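Local coordinates for phosphate binding protein (Planctomyces limnophilus, PDB 4JWO) that probably binds phosphate for the transport system that carries it across the cytoplasmic membrane, at residues Q138-G143 against R284-Y289; L144-N149 against V256-G261; E205-K210 against T280-P285. One frame throughout, in Å; residues are numbered along the deposited sequence. Where two conformers were deposited one is given.

Contact 1: Q138-G143 against R284-Y289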
# COMPACT_ATOMS: atom_id res chain seq x y z
N GLN A 138 9.84 -2.73 -8.60
CA GLN A 138 8.41 -2.75 -8.33
C GLN A 138 8.01 -4.17 -7.93
O GLN A 138 8.26 -5.12 -8.68
CB GLN A 138 7.62 -2.31 -9.56
CG GLN A 138 6.13 -2.18 -9.30
CD GLN A 138 5.36 -1.70 -10.52
OE1 GLN A 138 5.90 -1.00 -11.38
NE2 GLN A 138 4.11 -2.09 -10.60
N VAL A 139 7.39 -4.33 -6.77
CA VAL A 139 7.20 -5.67 -6.22
C VAL A 139 5.74 -6.09 -6.02
O VAL A 139 5.46 -7.27 -5.86
CB VAL A 139 7.98 -5.88 -4.91
CG1 VAL A 139 9.47 -5.67 -5.16
CG2 VAL A 139 7.49 -4.92 -3.82
N ALA A 140 4.83 -5.13 -6.04
CA ALA A 140 3.42 -5.40 -5.79
C ALA A 140 2.61 -4.19 -6.15
O ALA A 140 3.16 -3.11 -6.37
CB ALA A 140 3.21 -5.75 -4.32
N ILE A 141 1.30 -4.36 -6.20
CA ILE A 141 0.38 -3.24 -6.29
C ILE A 141 -0.52 -3.29 -5.07
O ILE A 141 -1.02 -4.36 -4.70
CB ILE A 141 -0.44 -3.30 -7.59
CG1 ILE A 141 0.47 -3.09 -8.80
CG2 ILE A 141 -1.52 -2.24 -7.58
CD1 ILE A 141 -0.26 -3.24 -10.14
N ASP A 142 -0.72 -2.14 -4.43
CA ASP A 142 -1.54 -2.05 -3.22
C ASP A 142 -2.81 -1.32 -3.59
O ASP A 142 -2.75 -0.16 -4.01
CB ASP A 142 -0.77 -1.26 -2.15
CG ASP A 142 -1.51 -1.17 -0.81
OD1 ASP A 142 -2.68 -1.57 -0.74
OD2 ASP A 142 -0.92 -0.67 0.17
N GLY A 143 -3.96 -1.98 -3.47
CA GLY A 143 -5.23 -1.35 -3.75
C GLY A 143 -6.15 -1.34 -2.54
O GLY A 143 -6.24 -2.32 -1.82
N ARG A 284 -1.75 1.84 -5.97
CA ARG A 284 -0.43 2.33 -6.31
C ARG A 284 0.59 1.20 -6.24
O ARG A 284 0.40 0.24 -5.49
CB ARG A 284 -0.02 3.45 -5.36
CG ARG A 284 0.20 3.00 -3.92
CD ARG A 284 0.46 4.20 -3.05
NE ARG A 284 0.53 3.86 -1.64
CZ ARG A 284 0.78 4.76 -0.68
NH1 ARG A 284 0.96 6.03 -0.99
NH2 ARG A 284 0.82 4.37 0.58
N PRO A 285 1.68 1.33 -7.01
CA PRO A 285 2.73 0.30 -6.98
C PRO A 285 3.57 0.41 -5.72
O PRO A 285 3.71 1.50 -5.16
CB PRO A 285 3.56 0.63 -8.22
CG PRO A 285 3.35 2.11 -8.45
CD PRO A 285 1.93 2.38 -8.01
N LEU A 286 4.11 -0.72 -5.27
CA LEU A 286 5.01 -0.75 -4.13
C LEU A 286 6.41 -1.11 -4.59
O LEU A 286 6.57 -1.92 -5.50
CB LEU A 286 4.53 -1.76 -3.10
CG LEU A 286 3.14 -1.52 -2.51
CD1 LEU A 286 2.88 -2.53 -1.40
CD2 LEU A 286 3.06 -0.09 -1.97
N PHE A 287 7.42 -0.53 -3.94
CA PHE A 287 8.80 -0.69 -4.37
C PHE A 287 9.75 -1.18 -3.28
O PHE A 287 9.55 -0.93 -2.09
CB PHE A 287 9.36 0.63 -4.92
CG PHE A 287 8.52 1.23 -6.02
CD1 PHE A 287 8.74 0.89 -7.34
CD2 PHE A 287 7.49 2.11 -5.71
CE1 PHE A 287 7.96 1.44 -8.35
CE2 PHE A 287 6.71 2.66 -6.72
CZ PHE A 287 6.94 2.31 -8.03
N ILE A 288 10.79 -1.86 -3.73
CA ILE A 288 11.93 -2.20 -2.90
C ILE A 288 13.16 -1.60 -3.56
O ILE A 288 13.36 -1.77 -4.77
CB ILE A 288 12.09 -3.73 -2.77
CG1 ILE A 288 11.08 -4.28 -1.75
CG2 ILE A 288 13.52 -4.10 -2.37
CD1 ILE A 288 11.49 -4.08 -0.29
N TYR A 289 13.98 -0.89 -2.79
CA TYR A 289 15.21 -0.28 -3.29
C TYR A 289 16.42 -0.90 -2.61
O TYR A 289 16.39 -1.19 -1.42
CB TYR A 289 15.23 1.22 -2.98
CG TYR A 289 14.32 2.06 -3.83
CD1 TYR A 289 12.97 2.19 -3.53
CD2 TYR A 289 14.81 2.73 -4.95
CE1 TYR A 289 12.14 2.96 -4.31
CE2 TYR A 289 13.98 3.50 -5.73
CZ TYR A 289 12.65 3.62 -5.41
OH TYR A 289 11.83 4.39 -6.21
O HOH W 1 0.77 1.58 -0.07

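Contact 2: L144-N149 against V256-G261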
# COMPACT_ATOMS: atom_id res chain seq x y z
N LEU A 144 -6.82 -0.21 -2.32
CA LEU A 144 -7.82 -0.10 -1.26
C LEU A 144 -9.18 0.19 -1.86
O LEU A 144 -9.28 0.90 -2.85
CB LEU A 144 -7.49 1.07 -0.34
CG LEU A 144 -6.20 1.03 0.46
CD1 LEU A 144 -6.23 2.18 1.46
CD2 LEU A 144 -6.02 -0.31 1.16
N THR A 145 -10.22 -0.33 -1.22
CA THR A 145 -11.58 -0.02 -1.63
C THR A 145 -12.31 0.74 -0.53
O THR A 145 -12.19 0.42 0.65
CB THR A 145 -12.39 -1.27 -1.93
OG1 THR A 145 -12.37 -2.13 -0.78
CG2 THR A 145 -11.80 -2.01 -3.12
N VAL A 146 -13.06 1.75 -0.95
CA VAL A 146 -14.07 2.36 -0.10
C VAL A 146 -15.38 1.65 -0.40
O VAL A 146 -15.74 1.47 -1.57
CB VAL A 146 -14.20 3.85 -0.42
CG1 VAL A 146 -15.35 4.46 0.36
CG2 VAL A 146 -12.89 4.55 -0.10
N VAL A 147 -16.08 1.22 0.64
CA VAL A 147 -17.31 0.46 0.46
C VAL A 147 -18.49 1.10 1.17
O VAL A 147 -18.34 1.75 2.20
CB VAL A 147 -17.14 -1.00 0.96
CG1 VAL A 147 -16.13 -1.74 0.10
CG2 VAL A 147 -16.71 -1.03 2.43
N ILE A 148 -19.66 0.92 0.58
CA ILE A 148 -20.92 1.30 1.19
C ILE A 148 -21.84 0.09 1.20
O ILE A 148 -21.54 -0.95 0.60
CB ILE A 148 -21.56 2.50 0.47
CG1 ILE A 148 -21.68 2.23 -1.03
CG2 ILE A 148 -20.74 3.76 0.72
CD1 ILE A 148 -22.34 3.38 -1.84
N ASN A 149 -22.96 0.20 1.90
CA ASN A 149 -23.92 -0.88 1.93
C ASN A 149 -24.60 -0.93 0.58
O ASN A 149 -24.82 0.11 -0.03
CB ASN A 149 -24.95 -0.61 3.03
CG ASN A 149 -25.90 -1.75 3.21
OD1 ASN A 149 -26.93 -1.84 2.54
ND2 ASN A 149 -25.57 -2.65 4.14
N VAL A 256 -17.33 1.85 -3.80
CA VAL A 256 -17.52 3.22 -4.26
C VAL A 256 -16.58 3.53 -5.41
O VAL A 256 -15.39 3.21 -5.37
CB VAL A 256 -17.28 4.21 -3.09
CG1 VAL A 256 -17.33 5.66 -3.56
CG2 VAL A 256 -18.31 3.95 -1.98
N LYS A 257 -17.12 4.14 -6.46
CA LYS A 257 -16.29 4.61 -7.56
C LYS A 257 -15.64 5.92 -7.13
O LYS A 257 -16.27 6.74 -6.47
CB LYS A 257 -17.14 4.81 -8.81
CG LYS A 257 -17.89 3.56 -9.22
CD LYS A 257 -18.75 3.82 -10.44
CE LYS A 257 -19.32 2.52 -10.99
NZ LYS A 257 -20.16 1.81 -10.00
N ILE A 258 -14.37 6.12 -7.51
CA ILE A 258 -13.56 7.20 -6.96
C ILE A 258 -13.15 8.24 -8.00
O ILE A 258 -12.57 7.91 -9.03
CB ILE A 258 -12.30 6.64 -6.26
CG1 ILE A 258 -12.68 5.67 -5.13
CG2 ILE A 258 -11.42 7.76 -5.70
CD1 ILE A 258 -13.39 6.32 -3.96
N SER A 259 -13.46 9.51 -7.71
CA SER A 259 -12.98 10.62 -8.53
C SER A 259 -11.90 11.38 -7.78
O SER A 259 -12.04 11.61 -6.58
CB SER A 259 -14.12 11.58 -8.85
OG SER A 259 -15.06 10.96 -9.70
N ASP A 260 -10.85 11.78 -8.48
CA ASP A 260 -9.74 12.47 -7.83
C ASP A 260 -9.58 13.95 -8.20
O ASP A 260 -8.64 14.60 -7.76
CB ASP A 260 -8.42 11.71 -8.05
CG ASP A 260 -7.88 11.84 -9.47
OD1 ASP A 260 -8.60 12.33 -10.37
OD2 ASP A 260 -6.71 11.44 -9.69
N GLY A 261 -10.48 14.47 -9.03
CA GLY A 261 -10.40 15.87 -9.44
C GLY A 261 -9.36 16.11 -10.53
O GLY A 261 -9.15 17.24 -10.97
O HOH W 2 -13.38 2.02 -3.86

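Contact 3: E205-K210 against T280-P285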
# COMPACT_ATOMS: atom_id res chain seq x y z
N GLU A 205 -2.93 8.92 4.13
CA GLU A 205 -1.96 9.68 3.33
C GLU A 205 -2.62 10.29 2.10
O GLU A 205 -2.46 11.48 1.82
CB GLU A 205 -0.80 8.77 2.88
CG GLU A 205 0.20 9.43 1.92
CD GLU A 205 1.21 8.43 1.36
OE1 GLU A 205 1.42 7.37 1.98
OE2 GLU A 205 1.80 8.71 0.29
N VAL A 206 -3.37 9.48 1.36
CA VAL A 206 -3.84 9.96 0.06
C VAL A 206 -5.18 10.66 0.13
O VAL A 206 -5.52 11.45 -0.76
CB VAL A 206 -3.83 8.85 -1.02
CG1 VAL A 206 -2.41 8.28 -1.15
CG2 VAL A 206 -4.85 7.76 -0.70
N ILE A 207 -5.92 10.43 1.21
CA ILE A 207 -7.21 11.10 1.40
C ILE A 207 -7.06 12.38 2.21
O ILE A 207 -7.65 13.42 1.87
CB ILE A 207 -8.25 10.17 2.05
CG1 ILE A 207 -8.57 8.98 1.13
CG2 ILE A 207 -9.52 10.93 2.38
CD1 ILE A 207 -8.99 9.38 -0.30
N ASN A 208 -6.27 12.33 3.29
CA ASN A 208 -6.12 13.50 4.15
C ASN A 208 -4.84 14.29 3.95
O ASN A 208 -4.79 15.48 4.24
CB ASN A 208 -6.25 13.08 5.62
CG ASN A 208 -7.62 12.55 5.95
OD1 ASN A 208 -8.59 12.91 5.30
ND2 ASN A 208 -7.70 11.70 6.97
N GLY A 209 -3.79 13.62 3.48
CA GLY A 209 -2.51 14.28 3.33
C GLY A 209 -1.35 13.65 4.08
O GLY A 209 -1.51 12.66 4.81
N LYS A 210 -0.17 14.24 3.90
CA LYS A 210 1.07 13.71 4.45
C LYS A 210 1.08 13.57 5.97
O LYS A 210 1.83 12.76 6.51
CB LYS A 210 2.26 14.55 3.99
N THR A 280 -6.86 5.80 -9.26
CA THR A 280 -5.95 6.60 -8.45
C THR A 280 -6.77 7.61 -7.63
O THR A 280 -7.77 8.14 -8.11
CB THR A 280 -4.88 7.28 -9.36
OG1 THR A 280 -3.89 7.93 -8.56
CG2 THR A 280 -5.53 8.29 -10.31
N PRO A 281 -6.35 7.90 -6.39
CA PRO A 281 -5.10 7.51 -5.71
C PRO A 281 -5.13 6.22 -4.89
O PRO A 281 -4.12 5.93 -4.24
CB PRO A 281 -4.87 8.68 -4.76
CG PRO A 281 -6.28 9.03 -4.33
CD PRO A 281 -7.14 8.83 -5.57
N LEU A 282 -6.22 5.47 -4.91
CA LEU A 282 -6.36 4.34 -4.00
C LEU A 282 -5.81 3.00 -4.50
O LEU A 282 -6.03 1.96 -3.88
CB LEU A 282 -7.81 4.22 -3.51
CG LEU A 282 -8.22 5.37 -2.59
CD1 LEU A 282 -9.73 5.36 -2.35
CD2 LEU A 282 -7.48 5.28 -1.27
N SER A 283 -5.08 3.01 -5.61
CA SER A 283 -4.16 1.91 -5.89
C SER A 283 -2.84 2.51 -6.33
O SER A 283 -2.81 3.57 -6.95
CB SER A 283 -4.70 0.91 -6.92
OG SER A 283 -4.74 1.44 -8.25
N ARG A 284 -1.75 1.84 -5.97
CA ARG A 284 -0.43 2.33 -6.31
C ARG A 284 0.59 1.20 -6.24
O ARG A 284 0.40 0.24 -5.49
CB ARG A 284 -0.02 3.45 -5.36
CG ARG A 284 0.20 3.00 -3.92
CD ARG A 284 0.46 4.20 -3.05
NE ARG A 284 0.53 3.86 -1.64
CZ ARG A 284 0.78 4.76 -0.68
NH1 ARG A 284 0.96 6.03 -0.99
NH2 ARG A 284 0.82 4.37 0.58
N PRO A 285 1.68 1.33 -7.01
CA PRO A 285 2.73 0.30 -6.98
C PRO A 285 3.57 0.41 -5.72
O PRO A 285 3.71 1.50 -5.16
CB PRO A 285 3.56 0.63 -8.22
CG PRO A 285 3.35 2.11 -8.45
CD PRO A 285 1.93 2.38 -8.01

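Contact 1: Q138-G143 against R284-Y289
Val139 N donates to Leu286 O at 2.8 Å, one of four backbone hydrogen bonds that join strands 134-148 and 283-291 in antiparallel fashion; Leu286 N gives to Ala140 O at 2.8 Å. Further on, Asp142 and Arg284 form a reciprocal pair, in which Asp142 N reaches Arg284 O almost straight (2.8 Å, 176° at the hydrogen). Between Gln138 and Ala140 the register slips by one residue at a beta bulge, and Val139 is the extra residue. These long strands span the two lobes, consistent with the interdomain hinge of class II periplasmic binding proteins.

Apolar packing divides between the two sheet faces. Beside Gln138, the Phe287 ring brings CE1 to 4.0 Å from Gln138 CB. With CG anti to the backbone N (chi1 -174°) and the chain extended, Gln138 runs its amide end obliquely across Pro285, NE2 lying 3.7 Å from Pro285 CB. Cut back to an alanine here, the side chain would end at CB, and Pro285 CB would probably lose the cover that the amide arm gives it. On the other face Leu286 packs against Asp142 CB, its CD1 at 3.9 Å, while at the bulge Val139 CG1 meets Ile288 CG1.

Polar side chains meet through water 1, which donates to Asp142 OD2 and accepts from Arg284 NE, both at 2.8 Å, lying in plane at the guanidinium edge; the far end of the guanidinium, through NH1, forms a salt bridge with Glu205.

Contact 2: L144-N149 against V256-G261
The flat groups joining Val146 to Val256 are peptide units. Val256 N donates to Val146 O at 2.8 Å, a nearly straight bond (169° at the hydrogen) whose donor is tilted 23° from the carbonyl plane. The reciprocal link goes through solvent: water 2 accepts from Val146 N and donates to Val256 O, at 2.9 and 2.8 Å respectively, so it stands where the second direct bond of an antiparallel hydrogen-bonded pair would be.

Around this polar link the side chains are wholly aliphatic and buried. Val256 CG2 serves two partners, touching Val146 CG1 at 3.8 Å and Ile148 CG2 at 3.6 Å. Ile148 places CG1 between its backbone N and carbonyl carbon (chi1 53°), which leaves CG2 beside the N and facing Val256; the two side chains meet at about a right angle. Farther along, Val146 CG2 lightly meets Ile258 CD1, 4.3 Å away, and from there 256-261 diverges from its partner.

The contact is an antiparallel join in the mixed sheet. Leu238 of strand 237-242 touches both Val146 and Ile148; Phe203 of helix 198-208 also packs on Val146, while Phe246 of helix 243-247 covers Val147.

Contact 3: E205-K210 against T280-P285
Glu205 and Arg284 are joined by a salt bridge, closest between Glu205 OE2 and Arg284 NH1 at 3.1 Å. Three hydrogen bonds make it up, all weak: NH1 of Arg284 gives to both carboxylate oxygens of Glu205, and NH2 of Arg284 to OE1 of Glu205 at 3.4 Å. The carboxylate carbon lies at the guanidinium edge, in its plane, but the two flat groups are turned 54° apart, so the pairing is skewed, not the coplanar two-bonded kind.

Next to the charged pair, Val206 packs between the helix and the loop. Its CB rests 3.9 Å from Pro281 CB, and its CG2 reaches Leu282 CD2 at 3.7 Å. With chi1 at -57° CG2 sits between the backbone N and carbonyl carbon, which directs it at Leu282, while CG1 lies 4.1 Å from Arg284 NH1. Ile207 adds a looser touch, its CD1 being 4.5 Å from Leu282 CD2.

The contact thus sets the C-terminal turn of helix 198-208 against the loop that leads into strand 283-291, which includes the cis peptide bond before Pro281. Gly209, with positive phi, is where the chain leaves helical geometry; a weak bond runs from Gly209 N back to Glu205 O.

Earlier on the helix, Tyr202 holds two points of 280-285 and so probably helps to place it: its hydroxyl is hydrogen-bonded to Pro281 O, and its ring makes a cation-pi contact with Arg284. Helix 160-167 packs behind, Val160 touching both Ile207 and Pro281. A bound sulfate, probably from the crystallisation liquor, lies about 4 Å from the Glu205 side chain.

In the fold
From the N terminus, the chain first enters these contacts on strand 134-148, whose earlier part serves contact 1 and whose later part serves contact 2. Next comes 205-210, near the end of helix 198-208, and then 256-261, which closes contact 2 across 106 intervening residues. Segment 280-285 closes contact 3, and 284-289 finally closes contact 1 over 140 residues. Contact 2 therefore lies within the span of contact 1, whereas contacts 2 and 3 cross, and contacts 1 and 3 share Arg284 and Pro285. Together they tie strands 254-259 and 283-291 to strand 134-148, and helix 198-208 to the start of strand 283-291.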